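PDB 6GSZ: alpha-L-rhamnosidase from Aspergillus terreus, which probably hydrolyses terminal non-reducing alpha-L-rhamnose residues from alpha-L-rhamnosides. Local coordinates for residues 773-778 against 796-801; 676-681 against 707-712; 19-24 against 104-109; 169-174 against 206-211. All blocks are in the same frame, centred on the assembly; numbering follows the deposited sequence.

Interaction 1: 773-778 against 796-801; sequences EVIGGL and GDLQQA
Ile-775 of helix 768-775 faces Leu-798 and Ala-801, where the chain comes out of a loop and enters strand 800-807; the CA atoms of Ile-775 and Ala-801 lie 7.2 Å apart, so side chains alone bridge the two backbones. All three side chains set out toward the opposite segment, and the contact is purely apolar. The gamma methyl of Ile-775 does most of the work. With CG1 anti to the carbonyl carbon (chi1 -55°), CG2 stands beside that carbon and reaches both partners: CG2 of Ile-775 is 3.6 Å from CD1 of Leu-798 and 3.8 Å from CB of Ala-801. The longer branch follows more loosely, its CD1 lying 4.2 Å from the same Leu-798 CD1. One methyl of the leucine thus meets both arms of the isoleucine, and the two side chains run across each other at nearly a right angle. Beyond Ile-775 the chain turns away through Gly-777, whose positive phi (81°) takes it out of the helical conformation and on toward strand 778-780. The backbone is also bonded here: Ile-775 O accepts a hydrogen bond from Trp-816 NE1, and both Leu-798 and Ala-801 also touch Trp-816. Tyr-716 and Leu-719 of helix 712-719 cover Ile-775, while Phe-432 and Cys-434 of strand 430-434 complete the buried apolar layer, which joins the helical domain to the five-stranded antiparallel sheet holding strands 430-434, 800-807 and 810-819.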
loop_
_atom_site.group_PDB
_atom_site.type_symbol
_atom_site.label_atom_id
_atom_site.label_comp_id
_atom_site.label_asym_id
_atom_site.label_seq_id
_atom_site.Cartn_x
_atom_site.Cartn_y
_atom_site.Cartn_z
ATOM N N GLU A 773 -10.483 13.659 -8.915
ATOM C CA GLU A 773 -11.457 13.424 -10.001
ATOM C C GLU A 773 -12.358 14.632 -10.282
ATOM O O GLU A 773 -12.862 14.748 -11.394
ATOM C CB GLU A 773 -12.379 12.248 -9.682
ATOM C CG GLU A 773 -11.631 10.930 -9.493
ATOM C CD GLU A 773 -12.550 9.733 -9.291
ATOM O OE1 GLU A 773 -13.790 9.867 -9.490
ATOM O OE2 GLU A 773 -12.040 8.686 -8.853
ATOM N N VAL A 774 -12.593 15.478 -9.295
ATOM C CA VAL A 774 -13.551 16.561 -9.449
ATOM C C VAL A 774 -12.817 17.906 -9.497
ATOM O O VAL A 774 -12.985 18.671 -10.449
ATOM C CB VAL A 774 -14.651 16.515 -8.369
ATOM C CG1 VAL A 774 -15.596 17.665 -8.550
ATOM C CG2 VAL A 774 -15.422 15.201 -8.429
ATOM N N ILE A 775 -11.974 18.208 -8.511
ATOM C CA ILE A 775 -11.147 19.447 -8.597
ATOM C C ILE A 775 -10.181 19.308 -9.780
ATOM O O ILE A 775 -10.062 20.207 -10.618
ATOM C CB ILE A 775 -10.386 19.761 -7.300
ATOM C CG1 ILE A 775 -11.327 19.850 -6.092
ATOM C CG2 ILE A 775 -9.580 21.046 -7.480
ATOM C CD1 ILE A 775 -10.619 20.189 -4.799
ATOM N N GLY A 776 -9.512 18.152 -9.866
ATOM C CA GLY A 776 -8.559 17.879 -10.940
ATOM C C GLY A 776 -9.209 17.363 -12.205
ATOM O O GLY A 776 -8.566 17.338 -13.255
ATOM N N GLY A 777 -10.448 16.881 -12.086
ATOM C CA GLY A 777 -11.213 16.449 -13.219
ATOM C C GLY A 777 -10.921 15.060 -13.757
ATOM O O GLY A 777 -11.602 14.646 -14.688
ATOM N N LEU A 778 -9.925 14.327 -13.238
ATOM C CA LEU A 778 -9.419 13.144 -13.934
ATOM C C LEU A 778 -10.039 11.860 -13.379
ATOM O O LEU A 778 -9.911 11.556 -12.181
ATOM C CB LEU A 778 -7.909 13.087 -13.749
ATOM C CG LEU A 778 -7.098 14.114 -14.522
ATOM C CD1 LEU A 778 -5.670 14.111 -14.039
ATOM C CD2 LEU A 778 -7.156 13.810 -15.991
ATOM N N GLY A 796 -15.434 26.509 -4.691
ATOM C CA GLY A 796 -14.762 26.700 -3.426
ATOM C C GLY A 796 -13.818 27.888 -3.414
ATOM O O GLY A 796 -12.846 27.899 -2.650
ATOM N N ASP A 797 -14.090 28.909 -4.232
ATOM C CA ASP A 797 -13.148 30.055 -4.309
ATOM C C ASP A 797 -11.713 29.644 -4.724
ATOM O O ASP A 797 -10.767 30.438 -4.553
ATOM C CB ASP A 797 -13.145 30.852 -3.001
ATOM C CG ASP A 797 -14.403 31.689 -2.787
ATOM O OD1 ASP A 797 -14.964 32.145 -3.785
ATOM O OD2 ASP A 797 -14.807 31.888 -1.608
ATOM N N LEU A 798 -11.523 28.467 -5.341
ATOM C CA LEU A 798 -10.223 28.136 -5.929
ATOM C C LEU A 798 -9.986 29.002 -7.165
ATOM O O LEU A 798 -10.916 29.218 -7.967
ATOM C CB LEU A 798 -10.175 26.662 -6.349
ATOM C CG LEU A 798 -10.214 25.624 -5.237
ATOM C CD1 LEU A 798 -10.048 24.223 -5.816
ATOM C CD2 LEU A 798 -9.158 25.891 -4.212
ATOM N N GLN A 799 -8.748 29.468 -7.322
ATOM C CA GLN A 799 -8.334 30.233 -8.476
ATOM C C GLN A 799 -7.606 29.335 -9.490
ATOM O O GLN A 799 -7.494 29.690 -10.635
ATOM C CB GLN A 799 -7.445 31.397 -8.028
ATOM C CG GLN A 799 -8.163 32.454 -7.194
ATOM C CD GLN A 799 -7.907 32.355 -5.704
ATOM O OE1 GLN A 799 -6.768 32.221 -5.244
ATOM N NE2 GLN A 799 -8.977 32.452 -4.925
ATOM N N GLN A 800 -7.047 28.210 -9.032
ATOM C CA GLN A 800 -6.306 27.304 -9.911
ATOM C C GLN A 800 -6.084 25.953 -9.236
ATOM O O GLN A 800 -6.125 25.856 -8.007
ATOM C CB GLN A 800 -4.948 27.831 -10.344
ATOM C CG GLN A 800 -4.013 28.266 -9.258
ATOM C CD GLN A 800 -2.706 28.648 -9.924
ATOM O OE1 GLN A 800 -1.850 27.803 -10.203
ATOM N NE2 GLN A 800 -2.586 29.910 -10.285
ATOM N N ALA A 801 -5.856 24.926 -10.067
ATOM C CA ALA A 801 -5.421 23.628 -9.545
ATOM C C ALA A 801 -4.651 22.880 -10.619
ATOM O O ALA A 801 -4.908 23.033 -11.817
ATOM C CB ALA A 801 -6.594 22.824 -9.066
#

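Interaction 2: 676-681 against 707-712; sequences SAAKRL and SKYGES
A single short salt bridge, Lys-679 NZ to Glu-711 OE2 at 2.6 Å, ties a helix side to the residue at the N-cap position of helix 712-719. The ammonium takes the syn lone pair of OE2, on the side of the other oxygen, yet OE1 of Glu-711 stays 4.1 Å from NZ of Lys-679, so the grip is one-armed. Both chains bend at their second torsion (chi2 -65° in the lysine, -75° in the glutamate), which brings their ends together although they cross at about a right angle. The aliphatic part of the lysine also comes close, with CE of Lys-679 3.3 Å from OE2 of Glu-711. Deeper in, Ala-678 packs on the root of Tyr-709 in one of its two modelled conformers: CB of Ala-678 is 3.7 Å from both CB and CG of Tyr-709, approaching the ring obliquely. The small alanine lets the backbones come near, their CA atoms 6.6 Å apart. Tyr-709 also touches Ala-674, one turn earlier on helix 671-687, and Glu-711 touches Val-682 farther along it. In the turn itself Ser-707 OG and Ser-712 OG share a hydrogen bond of 2.7 Å, linking the end of one helix to the start of the next. The bend is a Schellman motif: Gly-710, with positive phi, is its C-prime residue, Gly-710 N bonds to Ser-707 O and Glu-711 N to Leu-706 O. Glu-711 then occupies the N-cap position of the next helix, a tight helix-to-helix connection within the six-hairpin, (alpha/alpha)6-type glycosidase domain.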
loop_
_atom_site.group_PDB
_atom_site.type_symbol
_atom_site.label_atom_id
_atom_site.label_comp_id
_atom_site.label_asym_id
_atom_site.label_seq_id
_atom_site.Cartn_x
_atom_site.Cartn_y
_atom_site.Cartn_z
ATOM N N SER A 676 -35.045 14.309 -4.972
ATOM C CA SER A 676 -35.581 14.886 -3.742
ATOM C C SER A 676 -34.650 14.562 -2.570
ATOM O O SER A 676 -34.367 15.431 -1.757
ATOM C CB SER A 676 -37.000 14.400 -3.455
ATOM O OG SER A 676 -37.883 14.912 -4.430
ATOM N N ALA A 677 -34.195 13.299 -2.506
ATOM C CA ALA A 677 -33.268 12.862 -1.425
ATOM C C ALA A 677 -31.946 13.650 -1.484
ATOM O O ALA A 677 -31.392 14.062 -0.438
ATOM C CB ALA A 677 -33.091 11.378 -1.537
ATOM N N ALA A 678 -31.425 13.886 -2.684
ATOM C CA ALA A 678 -30.170 14.694 -2.857
ATOM C C ALA A 678 -30.354 16.094 -2.271
ATOM O O ALA A 678 -29.476 16.630 -1.599
ATOM C CB ALA A 678 -29.694 14.737 -4.285
ATOM N N LYS A 679 -31.493 16.731 -2.561
ATOM C CA LYS A 679 -31.730 18.068 -1.988
ATOM C C LYS A 679 -31.852 18.002 -0.449
ATOM O O LYS A 679 -31.390 18.937 0.247
ATOM C CB LYS A 679 -32.946 18.709 -2.656
ATOM C CG LYS A 679 -32.780 19.039 -4.131
ATOM C CD LYS A 679 -31.744 20.092 -4.369
ATOM C CE LYS A 679 -31.675 20.563 -5.804
ATOM N NZ LYS A 679 -30.552 21.531 -5.937
ATOM N N ARG A 680 -32.460 16.943 0.092
ATOM C CA ARG A 680 -32.529 16.806 1.545
ATOM C C ARG A 680 -31.143 16.580 2.149
ATOM O O ARG A 680 -30.868 17.114 3.230
ATOM C CB ARG A 680 -33.445 15.655 1.968
ATOM C CG ARG A 680 -34.897 15.898 1.619
ATOM C CD ARG A 680 -35.853 15.040 2.419
ATOM N NE ARG A 680 -35.561 13.624 2.365
ATOM C CZ ARG A 680 -35.835 12.792 1.380
ATOM N NH1 ARG A 680 -36.517 13.225 0.319
ATOM N NH2 ARG A 680 -35.393 11.540 1.448
ATOM N N LEU A 681 -30.280 15.843 1.436
ATOM C CA LEU A 681 -28.896 15.640 1.899
ATOM C C LEU A 681 -28.185 16.997 2.029
ATOM O O LEU A 681 -27.523 17.313 3.053
ATOM C CB LEU A 681 -28.154 14.671 0.962
ATOM C CG LEU A 681 -26.668 14.489 1.288
ATOM C CD1 LEU A 681 -26.402 14.032 2.741
ATOM C CD2 LEU A 681 -26.043 13.473 0.305
ATOM N N SER A 707 -21.507 15.359 -6.010
ATOM C CA SER A 707 -21.180 15.745 -7.388
ATOM C C SER A 707 -22.064 14.999 -8.397
ATOM O O SER A 707 -22.469 15.580 -9.404
ATOM C CB SER A 707 -19.712 15.514 -7.677
ATOM O OG SER A 707 -18.917 16.383 -6.880
ATOM N N LYS A 708 -22.413 13.739 -8.147
ATOM C CA LYS A 708 -23.269 12.934 -9.025
ATOM C C LYS A 708 -24.607 13.656 -9.242
ATOM O O LYS A 708 -25.178 13.573 -10.347
ATOM C CB LYS A 708 -23.501 11.558 -8.389
ATOM C CG LYS A 708 -24.491 10.640 -9.097
ATOM C CD LYS A 708 -24.551 9.278 -8.440
ATOM C CE LYS A 708 -25.525 8.326 -9.106
ATOM N NZ LYS A 708 -25.289 6.937 -8.657
ATOM N N TYR A 709 -25.064 14.412 -8.233
ATOM C CA TYR A 709 -26.364 15.124 -8.261
ATOM C C TYR A 709 -26.210 16.628 -8.457
ATOM O O TYR A 709 -27.179 17.404 -8.235
ATOM C CB TYR A 709 -27.150 14.797 -6.991
ATOM C CG TYR A 709 -27.874 13.515 -7.230
ATOM C CD1 TYR A 709 -29.032 13.507 -7.981
ATOM C CD2 TYR A 709 -27.311 12.309 -6.873
ATOM C CE1 TYR A 709 -29.679 12.325 -8.289
ATOM C CE2 TYR A 709 -27.935 11.116 -7.175
ATOM C CZ TYR A 709 -29.127 11.128 -7.877
ATOM O OH TYR A 709 -29.713 9.954 -8.189
ATOM N N GLY A 710 -25.033 17.046 -8.943
ATOM C CA GLY A 710 -24.810 18.449 -9.315
ATOM C C GLY A 710 -24.611 19.373 -8.134
ATOM O O GLY A 710 -24.755 20.607 -8.257
ATOM N N GLU A 711 -24.231 18.785 -6.986
ATOM C CA GLU A 711 -24.104 19.556 -5.760
ATOM C C GLU A 711 -22.635 19.676 -5.326
ATOM O O GLU A 711 -22.346 19.646 -4.118
ATOM C CB GLU A 711 -24.963 18.927 -4.675
ATOM C CG GLU A 711 -26.430 18.817 -5.044
ATOM C CD GLU A 711 -27.227 20.103 -5.009
ATOM O OE1 GLU A 711 -26.696 21.132 -4.503
ATOM O OE2 GLU A 711 -28.408 20.056 -5.449
ATOM N N SER A 712 -21.716 19.836 -6.286
ATOM C CA SER A 712 -20.318 20.044 -5.956
ATOM C C SER A 712 -20.101 21.266 -5.053
ATOM O O SER A 712 -19.189 21.253 -4.247
ATOM C CB SER A 712 -19.413 20.104 -7.185
ATOM O OG SER A 712 -19.396 18.874 -7.887
#

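Interaction 3: 19-24 against 104-109; sequences GETQPR and GLLTPD
Van der Waals packing carries the contact between Thr-21 and Leu-106. The methyl CG2 of Thr-21 lies 3.5 Å from CD1 of Leu-106, tighter than carbon pairs usually sit. The threonine is turned with OG1 between its backbone N and carbonyl carbon (chi1 60°), which sets CG2 beside the N and presents it to the leucine; the two side chains cross obliquely. The other leucine methyl covers backbone instead: CD2 of Leu-106 is 3.8 Å from O of Gly-19 and 4.1 Å from C of Gly-19. Gly-19 and Gly-104 bring the chains nearest, their CA atoms 6.2 Å apart. Both follow neighbouring parallel strands, 15-18 and 99-103, at one edge of a five-stranded sheet in the immunoglobulin-like N-terminal domain, so the two loops leave the sheet at the same end. Backbone hydrogen bonds add to this: Gly-104 pairs with Ile-18, just before the first loop, continuing the parallel ladder, and Thr-21 with Leu-72. Among side-chain acceptors, Asp-110 OD2 takes the N-H groups of both Leu-106 and Thr-107.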
loop_
_atom_site.group_PDB
_atom_site.type_symbol
_atom_site.label_atom_id
_atom_site.label_comp_id
_atom_site.label_asym_id
_atom_site.label_seq_id
_atom_site.Cartn_x
_atom_site.Cartn_y
_atom_site.Cartn_z
ATOM N N GLY A 19 7.907 -14.972 -10.632
ATOM C CA GLY A 19 7.189 -16.231 -10.654
ATOM C C GLY A 19 6.672 -16.645 -12.026
ATOM O O GLY A 19 6.243 -17.771 -12.210
ATOM N N GLU A 20 6.680 -15.734 -12.985
ATOM C CA GLU A 20 6.073 -15.963 -14.317
ATOM C C GLU A 20 7.149 -16.450 -15.294
ATOM O O GLU A 20 8.201 -15.841 -15.409
ATOM C CB GLU A 20 5.443 -14.687 -14.885
ATOM C CG GLU A 20 4.320 -14.163 -14.028
ATOM C CD GLU A 20 4.719 -13.268 -12.852
ATOM O OE1 GLU A 20 5.842 -12.690 -12.892
ATOM O OE2 GLU A 20 3.844 -13.080 -11.971
ATOM N N THR A 21 6.848 -17.509 -16.036
ATOM C CA THR A 21 7.725 -17.957 -17.135
ATOM C C THR A 21 7.277 -17.341 -18.467
ATOM O O THR A 21 8.077 -17.343 -19.427
ATOM C CB THR A 21 7.687 -19.473 -17.273
ATOM O OG1 THR A 21 6.356 -19.896 -17.554
ATOM C CG2 THR A 21 8.213 -20.138 -16.028
ATOM N N GLN A 22 6.049 -16.796 -18.512
ATOM C CA GLN A 22 5.514 -16.117 -19.720
ATOM C C GLN A 22 4.994 -14.756 -19.260
ATOM O O GLN A 22 3.795 -14.461 -19.364
ATOM C CB GLN A 22 4.437 -16.969 -20.400
ATOM C CG GLN A 22 4.941 -18.325 -20.873
ATOM C CD GLN A 22 3.844 -19.194 -21.424
ATOM O OE1 GLN A 22 3.516 -19.121 -22.589
ATOM N NE2 GLN A 22 3.216 -19.948 -20.571
ATOM N N PRO A 23 5.855 -13.864 -18.737
ATOM C CA PRO A 23 5.391 -12.598 -18.163
ATOM C C PRO A 23 4.826 -11.691 -19.253
ATOM O O PRO A 23 5.444 -11.549 -20.333
ATOM C CB PRO A 23 6.660 -11.993 -17.555
ATOM C CG PRO A 23 7.764 -12.593 -18.361
ATOM C CD PRO A 23 7.314 -14.021 -18.618
ATOM N N ARG A 24 3.705 -11.027 -18.945
ATOM C CA ARG A 24 3.142 -10.040 -19.864
ATOM C C ARG A 24 4.022 -8.795 -19.847
ATOM O O ARG A 24 4.703 -8.510 -18.855
ATOM C CB ARG A 24 1.685 -9.753 -19.469
ATOM C CG ARG A 24 0.776 -10.974 -19.643
ATOM C CD ARG A 24 -0.589 -10.745 -19.060
ATOM N NE ARG A 24 -0.528 -10.583 -17.625
ATOM C CZ ARG A 24 -1.456 -10.002 -16.883
ATOM N NH1 ARG A 24 -2.560 -9.539 -17.463
ATOM N NH2 ARG A 24 -1.293 -9.851 -15.564
ATOM N N GLY A 104 12.576 -16.740 -10.885
ATOM C CA GLY A 104 13.221 -17.268 -9.686
ATOM C C GLY A 104 13.219 -18.789 -9.654
ATOM O O GLY A 104 13.407 -19.461 -10.656
ATOM N N LEU A 105 13.116 -19.313 -8.436
ATOM C CA LEU A 105 13.098 -20.742 -8.170
ATOM C C LEU A 105 11.643 -21.215 -8.161
ATOM O O LEU A 105 10.866 -20.849 -7.268
ATOM C CB LEU A 105 13.791 -21.005 -6.820
ATOM C CG LEU A 105 15.217 -20.503 -6.697
ATOM C CD1 LEU A 105 15.817 -20.945 -5.377
ATOM C CD2 LEU A 105 16.098 -21.013 -7.824
ATOM N N LEU A 106 11.257 -21.925 -9.225
ATOM C CA LEU A 106 9.835 -22.093 -9.509
ATOM C C LEU A 106 9.204 -23.344 -8.887
ATOM O O LEU A 106 7.998 -23.407 -8.738
ATOM C CB LEU A 106 9.628 -22.130 -11.021
ATOM C CG LEU A 106 10.162 -20.942 -11.803
ATOM C CD1 LEU A 106 10.098 -21.204 -13.301
ATOM C CD2 LEU A 106 9.358 -19.718 -11.444
ATOM N N THR A 107 10.023 -24.327 -8.508
ATOM C CA THR A 107 9.568 -25.526 -7.898
ATOM C C THR A 107 10.421 -25.827 -6.673
ATOM O O THR A 107 11.525 -25.316 -6.561
ATOM C CB THR A 107 9.720 -26.727 -8.843
ATOM O OG1 THR A 107 11.109 -27.013 -9.037
ATOM C CG2 THR A 107 9.090 -26.515 -10.194
ATOM N N PRO A 108 9.952 -26.665 -5.720
ATOM C CA PRO A 108 10.815 -27.087 -4.615
ATOM C C PRO A 108 12.173 -27.629 -5.056
ATOM O O PRO A 108 13.168 -27.313 -4.414
ATOM C CB PRO A 108 9.950 -28.123 -3.901
ATOM C CG PRO A 108 8.543 -27.609 -4.129
ATOM C CD PRO A 108 8.582 -27.193 -5.586
ATOM N N ASP A 109 12.210 -28.406 -6.138
ATOM C CA ASP A 109 13.461 -29.002 -6.596
ATOM C C ASP A 109 14.478 -27.910 -6.954
ATOM O O ASP A 109 15.667 -28.136 -6.887
ATOM C CB ASP A 109 13.219 -29.938 -7.783
ATOM C CG ASP A 109 12.705 -31.317 -7.369
ATOM O OD1 ASP A 109 12.706 -31.638 -6.145
ATOM O OD2 ASP A 109 12.312 -32.060 -8.257
#

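Interaction 4: 169-174 against 206-211; sequences HVMAPG and EGWYSG
Trp-208 drives the six-membered end of its indole into the loop 169-174, meeting both Met-171 and Gly-174 round CZ3. CG of the tryptophan stands anti to the carbonyl carbon (chi1 -61°), throwing the ring off the short, weakly bonded helical turn about 207-210. The carbonyl O of Met-171 comes to the ring edge, near its plane, 4.1 Å from CZ3 of Trp-208. The methionine side chain coils, all three torsions near -60°, and brings CE to 4.2 Å from CH2 of Trp-208. Gly-174 supplies the closest approach: C of Gly-174 lies 3.7 Å from CZ3 of Trp-208, obliquely to the ring, and CA of Gly-174 lies 3.8 Å from that same CZ3. Trp-175, next in the chain, stacks on the Trp-208 ring, and Leu-156 touches both Trp-208 and Met-171. The loop is irregular, with a cis peptide before Pro-173 and positive phi at Met-171 and Gly-174. All three touching residues are buried. The arrangement is aromatic core packing between a loop and a short helical turn in the galactose-binding-like beta-sandwich of the rhamnosidase N-terminal domain, with the side chain of Met-171 about 9 Å from a bound calcium ion.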
loop_
_atom_site.group_PDB
_atom_site.type_symbol
_atom_site.label_atom_id
_atom_site.label_comp_id
_atom_site.label_asym_id
_atom_site.label_seq_id
_atom_site.Cartn_x
_atom_site.Cartn_y
_atom_site.Cartn_z
ATOM N N HIS A 169 16.528 -4.053 0.503
ATOM C CA HIS A 169 15.242 -4.343 1.081
ATOM C C HIS A 169 15.343 -4.365 2.606
ATOM O O HIS A 169 16.279 -5.005 3.174
ATOM C CB HIS A 169 14.676 -5.695 0.629
ATOM C CG HIS A 169 14.579 -5.924 -0.840
ATOM N ND1 HIS A 169 13.884 -7.008 -1.317
ATOM C CD2 HIS A 169 15.153 -5.313 -1.903
ATOM C CE1 HIS A 169 13.974 -7.012 -2.651
ATOM N NE2 HIS A 169 14.765 -6.002 -3.033
ATOM N N VAL A 170 14.373 -3.775 3.294
ATOM C CA VAL A 170 14.310 -3.826 4.745
ATOM C C VAL A 170 12.988 -4.467 5.137
ATOM O O VAL A 170 12.074 -4.627 4.310
ATOM C CB VAL A 170 14.501 -2.454 5.404
ATOM C CG1 VAL A 170 15.884 -1.918 5.114
ATOM C CG2 VAL A 170 13.423 -1.481 4.987
ATOM N N MET A 171 12.859 -4.861 6.395
ATOM C CA MET A 171 11.683 -5.599 6.884
ATOM C C MET A 171 11.308 -6.750 5.933
ATOM O O MET A 171 10.136 -7.014 5.652
ATOM C CB MET A 171 10.503 -4.667 7.156
ATOM C CG MET A 171 10.850 -3.548 8.145
ATOM S SD MET A 171 11.377 -4.092 9.747
ATOM C CE MET A 171 9.808 -4.554 10.461
ATOM N N ALA A 172 12.328 -7.469 5.442
ATOM C CA ALA A 172 12.187 -8.489 4.424
ATOM C C ALA A 172 11.999 -9.851 5.061
ATOM O O ALA A 172 12.708 -10.168 6.035
ATOM C CB ALA A 172 13.419 -8.488 3.549
ATOM N N PRO A 173 11.120 -10.731 4.557
ATOM C CA PRO A 173 10.359 -10.606 3.305
ATOM C C PRO A 173 8.998 -9.938 3.402
ATOM O O PRO A 173 8.275 -9.915 2.397
ATOM C CB PRO A 173 10.190 -12.100 2.929
ATOM C CG PRO A 173 9.958 -12.768 4.271
ATOM C CD PRO A 173 10.965 -12.064 5.135
ATOM N N GLY A 174 8.663 -9.342 4.542
ATOM C CA GLY A 174 7.373 -8.692 4.698
ATOM C C GLY A 174 6.367 -9.654 5.322
ATOM O O GLY A 174 6.758 -10.754 5.791
ATOM N N GLU A 206 12.420 -11.699 14.670
ATOM C CA GLU A 206 11.138 -12.420 14.771
ATOM C C GLU A 206 10.086 -11.862 13.788
ATOM O O GLU A 206 9.230 -12.615 13.351
ATOM C CB GLU A 206 10.645 -12.394 16.218
ATOM C CG GLU A 206 10.284 -11.029 16.731
ATOM C CD GLU A 206 9.844 -10.950 18.166
ATOM O OE1 GLU A 206 10.149 -11.903 18.934
ATOM O OE2 GLU A 206 9.241 -9.887 18.542
ATOM N N GLY A 207 10.078 -10.552 13.565
ATOM C CA GLY A 207 9.052 -9.951 12.730
ATOM C C GLY A 207 7.650 -10.336 13.159
ATOM O O GLY A 207 7.277 -10.335 14.336
ATOM N N TRP A 208 6.806 -10.483 12.137
ATOM C CA TRP A 208 5.441 -10.930 12.269
ATOM C C TRP A 208 5.330 -12.443 12.461
ATOM O O TRP A 208 4.323 -12.937 12.973
ATOM C CB TRP A 208 4.651 -10.510 11.007
ATOM C CG TRP A 208 4.571 -9.035 10.757
ATOM C CD1 TRP A 208 3.657 -8.166 11.280
ATOM C CD2 TRP A 208 5.432 -8.245 9.915
ATOM N NE1 TRP A 208 3.865 -6.900 10.794
ATOM C CE2 TRP A 208 4.925 -6.927 9.930
ATOM C CE3 TRP A 208 6.516 -8.536 9.079
ATOM C CZ2 TRP A 208 5.507 -5.903 9.195
ATOM C CZ3 TRP A 208 7.071 -7.523 8.322
ATOM C CH2 TRP A 208 6.556 -6.224 8.368
ATOM N N TYR A 209 6.327 -13.193 11.940
ATOM C CA TYR A 209 6.257 -14.669 11.936
ATOM C C TYR A 209 6.113 -15.225 13.371
ATOM O O TYR A 209 5.299 -16.111 13.643
ATOM C CB TYR A 209 7.494 -15.243 11.215
ATOM C CG TYR A 209 7.323 -16.673 10.763
ATOM C CD1 TYR A 209 7.601 -17.739 11.615
ATOM C CD2 TYR A 209 6.831 -16.951 9.505
ATOM C CE1 TYR A 209 7.387 -19.047 11.211
ATOM C CE2 TYR A 209 6.652 -18.247 9.085
ATOM C CZ TYR A 209 6.929 -19.294 9.929
ATOM O OH TYR A 209 6.693 -20.576 9.523
ATOM N N SER A 210 6.921 -14.690 14.280
ATOM C CA SER A 210 6.911 -15.125 15.683
ATOM C C SER A 210 6.784 -13.982 16.697
ATOM O O SER A 210 6.729 -14.292 17.892
ATOM C CB SER A 210 8.061 -16.039 16.025
ATOM O OG SER A 210 9.296 -15.385 15.826
ATOM N N GLY A 211 6.809 -12.710 16.297
ATOM C CA GLY A 211 6.682 -11.636 17.222
ATOM C C GLY A 211 5.299 -11.481 17.829
ATOM O O GLY A 211 4.324 -12.097 17.414
#

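From the N terminus, the four contacts close successive loops, none nesting in or crossing another. Interaction 3 comes first and spans the most sequence, bringing together the loops after strands 15-18 and 99-103 of the immunoglobulin-like domain. Interaction 4 then closes a shorter loop in the next domain, its nearest atoms about 12 Å from those of interaction 3. Some 460 residues later, on the other side of the chain's centre, interaction 2 joins helix 671-687 to the turn between helices 699-708 and 712-719, and interaction 1 connects the glycosidase domain's last helix to the C-terminal sheet. Interactions 1 and 2 touch: Val-774 CG1 packs 3.9 Å from Ser-707 OG, so the two sites adjoin.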